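Local coordinates for periplasmic binding protein (Veillonella parvula, PDB 4OVK), which probably captures a solute outside the cell membrane and hands it to an ABC transporter, as the two-lobed periplasmic binding proteins do, at residues 281-286 with 316-321; 44-49 with 73-78. One frame throughout, in Å; residues are numbered along the deposited sequence.

Contact 1 of 2, residues 281-286 with 316-321; sequences PNVETP and TFYHYN
The ring of Tyr318 meets the carboxylate of Glu284 at its edge: Glu284 OE2 lies in the ring plane beside the hydroxyl, 3.4 Å from Tyr318 CE2. The flat groups are not coplanar, their planes standing 46° apart. Around the rest of the ring come Tyr314, one helical turn back, packed edge-to-face, and Ala47 of helix 41-49. The polar link is a short hydrogen bond, 2.7 Å from donor Tyr318 OH to Glu284 OE2, and it reaches the oxygen on its anti side, 35° out of the carboxylate plane. Val283 arrives from the direction opposite to the ring, bringing its CG1 within 3.6 Å of Tyr318 OH, so that the buried hydroxyl has a methyl for company as well as its acceptor.

The setting is the return of the chain after the last strand of the second parallel sheet, where a type I turn from Asn282 to Thr285 leads into helix 285-296 with Glu284 at the N-cap position. An Asx turn shapes this entry, Asn282 OD1 accepting from Glu284 N at 2.7 Å. A separate bond, from Asn282 N to Thr285 OG1 at 3.0 Å, braces the same turn. Beyond CG the Glu284 chain is extended (chi2 172°), which carries the carboxylate out to the tyrosine. Its other oxygen, OE1, takes the indole N-H of Trp278 and the backbone N-H of Ile275, fixing the group's rotation. With an alanine here, the Tyr318 hydroxyl would probably be left without its acceptor, and both donors to OE1 would be stranded in a buried setting. Helix 133-147 backs Val283 through Ile140.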
loop_
_atom_site.group_PDB
_atom_site.type_symbol
_atom_site.label_atom_id
_atom_site.label_comp_id
_atom_site.label_asym_id
_atom_site.label_seq_id
_atom_site.Cartn_x
_atom_site.Cartn_y
_atom_site.Cartn_z
ATOM N N PRO A 281 2.994 -1.220 2.945
ATOM C CA PRO A 281 3.895 -0.528 2.018
ATOM C C PRO A 281 3.461 -0.577 0.546
ATOM O O PRO A 281 3.071 -1.632 0.028
ATOM C CB PRO A 281 5.235 -1.243 2.225
ATOM C CG PRO A 281 5.149 -1.821 3.600
ATOM C CD PRO A 281 3.713 -2.199 3.781
ATOM N N ASN A 282 3.567 0.592 -0.098
ATOM C CA ASN A 282 3.177 0.824 -1.495
ATOM C C ASN A 282 3.797 2.136 -2.028
ATOM O O ASN A 282 4.477 2.854 -1.305
ATOM C CB ASN A 282 1.644 0.867 -1.611
ATOM C CG ASN A 282 1.058 2.143 -1.086
ATOM O OD1 ASN A 282 0.818 3.069 -1.854
ATOM N ND2 ASN A 282 0.836 2.215 0.237
ATOM N N VAL A 283 3.553 2.451 -3.290
ATOM C CA VAL A 283 4.202 3.586 -3.946
ATOM C C VAL A 283 3.735 4.954 -3.363
ATOM O O VAL A 283 4.464 5.942 -3.364
ATOM C CB VAL A 283 4.015 3.475 -5.482
ATOM C CG1 VAL A 283 2.714 4.112 -5.951
ATOM C CG2 VAL A 283 5.196 4.068 -6.202
ATOM N N GLU A 284 2.537 4.973 -2.812
ATOM C CA GLU A 284 1.947 6.175 -2.218
ATOM C C GLU A 284 2.121 6.265 -0.678
ATOM O O GLU A 284 1.563 7.153 -0.037
ATOM C CB GLU A 284 0.477 6.236 -2.610
ATOM C CG GLU A 284 0.292 6.327 -4.122
ATOM C CD GLU A 284 -1.140 6.206 -4.598
ATOM O OE1 GLU A 284 -2.002 5.698 -3.859
ATOM O OE2 GLU A 284 -1.393 6.569 -5.757
ATOM N N THR A 285 2.906 5.375 -0.087
ATOM C CA THR A 285 3.126 5.393 1.369
ATOM C C THR A 285 3.490 6.775 1.954
ATOM O O THR A 285 2.975 7.127 3.020
ATOM C CB THR A 285 4.146 4.333 1.811
ATOM O OG1 THR A 285 3.600 3.030 1.575
ATOM C CG2 THR A 285 4.484 4.466 3.297
ATOM N N PRO A 286 4.337 7.559 1.273
ATOM C CA PRO A 286 4.604 8.899 1.829
ATOM C C PRO A 286 3.352 9.769 2.028
ATOM O O PRO A 286 3.322 10.612 2.940
ATOM C CB PRO A 286 5.541 9.526 0.791
ATOM C CG PRO A 286 6.247 8.378 0.203
ATOM C CD PRO A 286 5.230 7.266 0.129
ATOM N N THR A 316 2.395 14.277 -11.495
ATOM C CA THR A 316 3.803 14.022 -11.864
ATOM C C THR A 316 3.997 12.600 -12.369
ATOM O O THR A 316 4.607 12.375 -13.431
ATOM C CB THR A 316 4.725 14.287 -10.659
ATOM O OG1 THR A 316 4.672 15.677 -10.321
ATOM C CG2 THR A 316 6.183 13.914 -10.956
ATOM N N PHE A 317 3.458 11.649 -11.635
ATOM C CA PHE A 317 3.747 10.247 -11.901
ATOM C C PHE A 317 2.721 9.540 -12.788
ATOM O O PHE A 317 3.083 8.632 -13.558
ATOM C CB PHE A 317 3.985 9.509 -10.578
ATOM C CG PHE A 317 5.188 10.011 -9.837
ATOM C CD1 PHE A 317 6.467 9.875 -10.383
ATOM C CD2 PHE A 317 5.058 10.640 -8.618
ATOM C CE1 PHE A 317 7.578 10.356 -9.718
ATOM C CE2 PHE A 317 6.171 11.108 -7.937
ATOM C CZ PHE A 317 7.436 10.959 -8.483
ATOM N N TYR A 318 1.461 9.957 -12.718
ATOM C CA TYR A 318 0.398 9.288 -13.470
ATOM C C TYR A 318 -0.172 10.163 -14.604
ATOM O O TYR A 318 -1.007 9.692 -15.374
ATOM C CB TYR A 318 -0.759 8.893 -12.562
ATOM C CG TYR A 318 -0.431 8.167 -11.281
ATOM C CD1 TYR A 318 0.656 7.314 -11.171
ATOM C CD2 TYR A 318 -1.254 8.296 -10.176
ATOM C CE1 TYR A 318 0.924 6.637 -9.992
ATOM C CE2 TYR A 318 -1.002 7.620 -9.001
ATOM C CZ TYR A 318 0.085 6.775 -8.915
ATOM O OH TYR A 318 0.348 6.101 -7.748
ATOM N N HIS A 319 0.251 11.424 -14.695
ATOM C CA HIS A 319 -0.290 12.372 -15.668
ATOM C C HIS A 319 -1.793 12.443 -15.553
ATOM O O HIS A 319 -2.507 12.417 -16.557
ATOM C CB HIS A 319 0.121 12.024 -17.112
ATOM C CG HIS A 319 1.595 11.920 -17.278
ATOM N ND1 HIS A 319 2.422 13.018 -17.211
ATOM C CD2 HIS A 319 2.404 10.846 -17.421
ATOM C CE1 HIS A 319 3.677 12.624 -17.334
ATOM N NE2 HIS A 319 3.692 11.311 -17.453
ATOM N N TYR A 320 -2.267 12.516 -14.311
ATOM C CA TYR A 320 -3.694 12.557 -14.040
ATOM C C TYR A 320 -3.940 13.670 -13.037
ATOM O O TYR A 320 -3.272 13.733 -12.002
ATOM C CB TYR A 320 -4.206 11.221 -13.474
ATOM C CG TYR A 320 -5.723 11.148 -13.401
ATOM C CD1 TYR A 320 -6.471 10.768 -14.516
ATOM C CD2 TYR A 320 -6.414 11.482 -12.235
ATOM C CE1 TYR A 320 -7.840 10.728 -14.478
ATOM C CE2 TYR A 320 -7.803 11.430 -12.193
ATOM C CZ TYR A 320 -8.506 11.045 -13.310
ATOM O OH TYR A 320 -9.891 10.998 -13.298
ATOM N N ASN A 321 -4.884 14.544 -13.367
ATOM C CA ASN A 321 -5.257 15.667 -12.503
ATOM C C ASN A 321 -6.555 15.381 -11.755
ATOM O O ASN A 321 -7.659 15.436 -12.320
ATOM C CB ASN A 321 -5.356 16.941 -13.336
ATOM C CG ASN A 321 -4.018 17.364 -13.907
ATOM O OD1 ASN A 321 -2.978 17.196 -13.266
ATOM N ND2 ASN A 321 -4.033 17.932 -15.114
#

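Contact 2 of 2, residues 44-49 with 73-78; sequences IVYAVD and TLAPDL
Tyr46 reaches out from helix 41-49 towards the bend at Leu74 and Ala75, and its contacts change along the way. CB points toward that bend, and with CG anti to the backbone N (chi1 171°) the ring is carried away from the helix rather than laid along it. Midway out, the two flanks of the ring find different partners: CE1 comes to 4.1 Å from Ala75 CB, while CE2 lies 4.1 Å from Leu74 CD1. At the far end CZ is 4.0 Å from Leu74 CB, and OH touches that same CB at 3.5 Å. The two side chains cross at about a right angle, and the methyl and methylene groups approach the ring obliquely; the attraction here is apolar, with no hydrogen bond joining the segments. Phe71, earlier on the short helix, adds an edge-to-face ring contact to Tyr46. Ala75 is the first residue to depart from helical geometry after helix 71-74, and a 3-10 turn follows. Val45 and Leu78 both rest on Ile55 of strand 55-57. Helix 41-49 is the connection between the adjacent parallel strands 34-36 and 55-57, a beta-alpha-beta crossover of the kind from which the Rossmann-like lobes of periplasmic binding proteins are built.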
loop_
_atom_site.group_PDB
_atom_site.type_symbol
_atom_site.label_atom_id
_atom_site.label_comp_id
_atom_site.label_asym_id
_atom_site.label_seq_id
_atom_site.Cartn_x
_atom_site.Cartn_y
_atom_site.Cartn_z
ATOM N N ILE A 44 2.351 -0.816 -8.616
ATOM C CA ILE A 44 3.709 -0.291 -8.630
ATOM C C ILE A 44 4.303 -0.270 -10.047
ATOM O O ILE A 44 4.975 0.682 -10.428
ATOM C CB ILE A 44 4.639 -1.003 -7.620
ATOM C CG1 ILE A 44 4.078 -0.840 -6.194
ATOM C CG2 ILE A 44 6.034 -0.399 -7.704
ATOM C CD1 ILE A 44 4.735 -1.714 -5.135
ATOM N N VAL A 45 4.066 -1.318 -10.829
ATOM C CA VAL A 45 4.494 -1.298 -12.230
ATOM C C VAL A 45 3.831 -0.139 -12.971
ATOM O O VAL A 45 4.486 0.586 -13.719
ATOM C CB VAL A 45 4.191 -2.633 -12.907
ATOM C CG1 VAL A 45 4.306 -2.528 -14.427
ATOM C CG2 VAL A 45 5.128 -3.703 -12.337
ATOM N N TYR A 46 2.537 0.052 -12.737
ATOM C CA TYR A 46 1.822 1.178 -13.325
ATOM C C TYR A 46 2.513 2.516 -12.978
ATOM O O TYR A 46 2.707 3.366 -13.839
ATOM C CB TYR A 46 0.345 1.192 -12.888
ATOM C CG TYR A 46 -0.344 2.449 -13.308
ATOM C CD1 TYR A 46 -0.890 2.571 -14.571
ATOM C CD2 TYR A 46 -0.406 3.540 -12.458
ATOM C CE1 TYR A 46 -1.501 3.745 -14.977
ATOM C CE2 TYR A 46 -1.026 4.714 -12.844
ATOM C CZ TYR A 46 -1.562 4.815 -14.099
ATOM O OH TYR A 46 -2.158 5.991 -14.494
ATOM N N ALA A 47 2.869 2.702 -11.714
ATOM C CA ALA A 47 3.482 3.934 -11.262
ATOM C C ALA A 47 4.837 4.191 -11.933
ATOM O O ALA A 47 5.123 5.303 -12.342
ATOM C CB ALA A 47 3.643 3.904 -9.758
ATOM N N VAL A 48 5.662 3.157 -12.050
ATOM C CA VAL A 48 6.975 3.318 -12.654
ATOM C C VAL A 48 6.860 3.611 -14.155
ATOM O O VAL A 48 7.555 4.481 -14.663
ATOM C CB VAL A 48 7.862 2.078 -12.406
ATOM C CG1 VAL A 48 9.205 2.238 -13.105
ATOM C CG2 VAL A 48 8.067 1.871 -10.914
ATOM N N ASP A 49 5.969 2.904 -14.851
ATOM C CA ASP A 49 5.804 3.106 -16.285
ATOM C C ASP A 49 4.927 4.309 -16.599
ATOM O O ASP A 49 4.865 4.732 -17.745
ATOM C CB ASP A 49 5.215 1.848 -16.955
ATOM C CG ASP A 49 5.673 1.680 -18.394
ATOM O OD1 ASP A 49 6.787 2.156 -18.749
ATOM O OD2 ASP A 49 4.910 1.064 -19.173
ATOM N N THR A 73 -10.071 4.291 -12.789
ATOM C CA THR A 73 -10.158 5.528 -13.565
ATOM C C THR A 73 -8.856 5.852 -14.272
ATOM O O THR A 73 -8.862 6.239 -15.445
ATOM C CB THR A 73 -10.515 6.704 -12.657
ATOM O OG1 THR A 73 -11.769 6.432 -12.041
ATOM C CG2 THR A 73 -10.610 7.994 -13.441
ATOM N N LEU A 74 -7.740 5.683 -13.565
ATOM C CA LEU A 74 -6.422 5.929 -14.150
ATOM C C LEU A 74 -6.093 4.992 -15.301
ATOM O O LEU A 74 -5.422 5.392 -16.235
ATOM C CB LEU A 74 -5.318 5.767 -13.114
ATOM C CG LEU A 74 -5.403 6.600 -11.850
ATOM C CD1 LEU A 74 -4.296 6.210 -10.901
ATOM C CD2 LEU A 74 -5.337 8.065 -12.197
ATOM N N ALA A 75 -6.540 3.745 -15.205
ATOM C CA ALA A 75 -6.095 2.689 -16.106
ATOM C C ALA A 75 -7.274 1.844 -16.598
ATOM O O ALA A 75 -7.366 0.659 -16.273
ATOM C CB ALA A 75 -5.070 1.826 -15.384
ATOM N N PRO A 76 -8.182 2.454 -17.386
ATOM C CA PRO A 76 -9.362 1.739 -17.877
ATOM C C PRO A 76 -9.031 0.452 -18.653
ATOM O O PRO A 76 -9.792 -0.509 -18.589
ATOM C CB PRO A 76 -10.079 2.783 -18.764
ATOM C CG PRO A 76 -9.080 3.857 -19.017
ATOM C CD PRO A 76 -8.188 3.870 -17.810
ATOM N N ASP A 77 -7.895 0.413 -19.340
ATOM C CA ASP A 77 -7.551 -0.757 -20.167
ATOM C C ASP A 77 -7.275 -2.042 -19.361
ATOM O O ASP A 77 -7.422 -3.143 -19.896
ATOM C CB ASP A 77 -6.348 -0.461 -21.068
ATOM C CG ASP A 77 -6.606 0.654 -22.065
ATOM O OD1 ASP A 77 -7.762 1.120 -22.205
ATOM O OD2 ASP A 77 -5.623 1.077 -22.702
ATOM N N LEU A 78 -6.889 -1.920 -18.089
ATOM C CA LEU A 78 -6.624 -3.108 -17.249
ATOM C C LEU A 78 -7.855 -3.967 -17.030
ATOM O O LEU A 78 -7.729 -5.135 -16.669
ATOM C CB LEU A 78 -6.056 -2.735 -15.873
ATOM C CG LEU A 78 -4.585 -2.452 -15.695
ATOM C CD1 LEU A 78 -4.262 -2.151 -14.238
ATOM C CD2 LEU A 78 -3.739 -3.611 -16.181
#

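How the contacts relate
Contacts 1 and 2 are neighbours, their centres about 10 Å apart, and both depend on a tyrosine sent out from a helix. Their rings meet: Tyr318 CD1 lies 3.5 Å from Tyr46 CE2, the planes at about 50°, while Tyr318 CD2 packs on Leu74 CD1 at 3.8 Å. Helix 41-49 therefore serves both, through Ala47 and Tyr46. Both contacts are buried, but contact 2 lies a little farther from the chain's centre, with Leu74 partly exposed. Its chemistry is apolar, whereas in contact 1 a carboxylate satisfies the hydroxyl. Contact 2 belongs to the first lobe; contact 1 ties two C-terminal elements to each other, one of which packs through Tyr318 on that lobe.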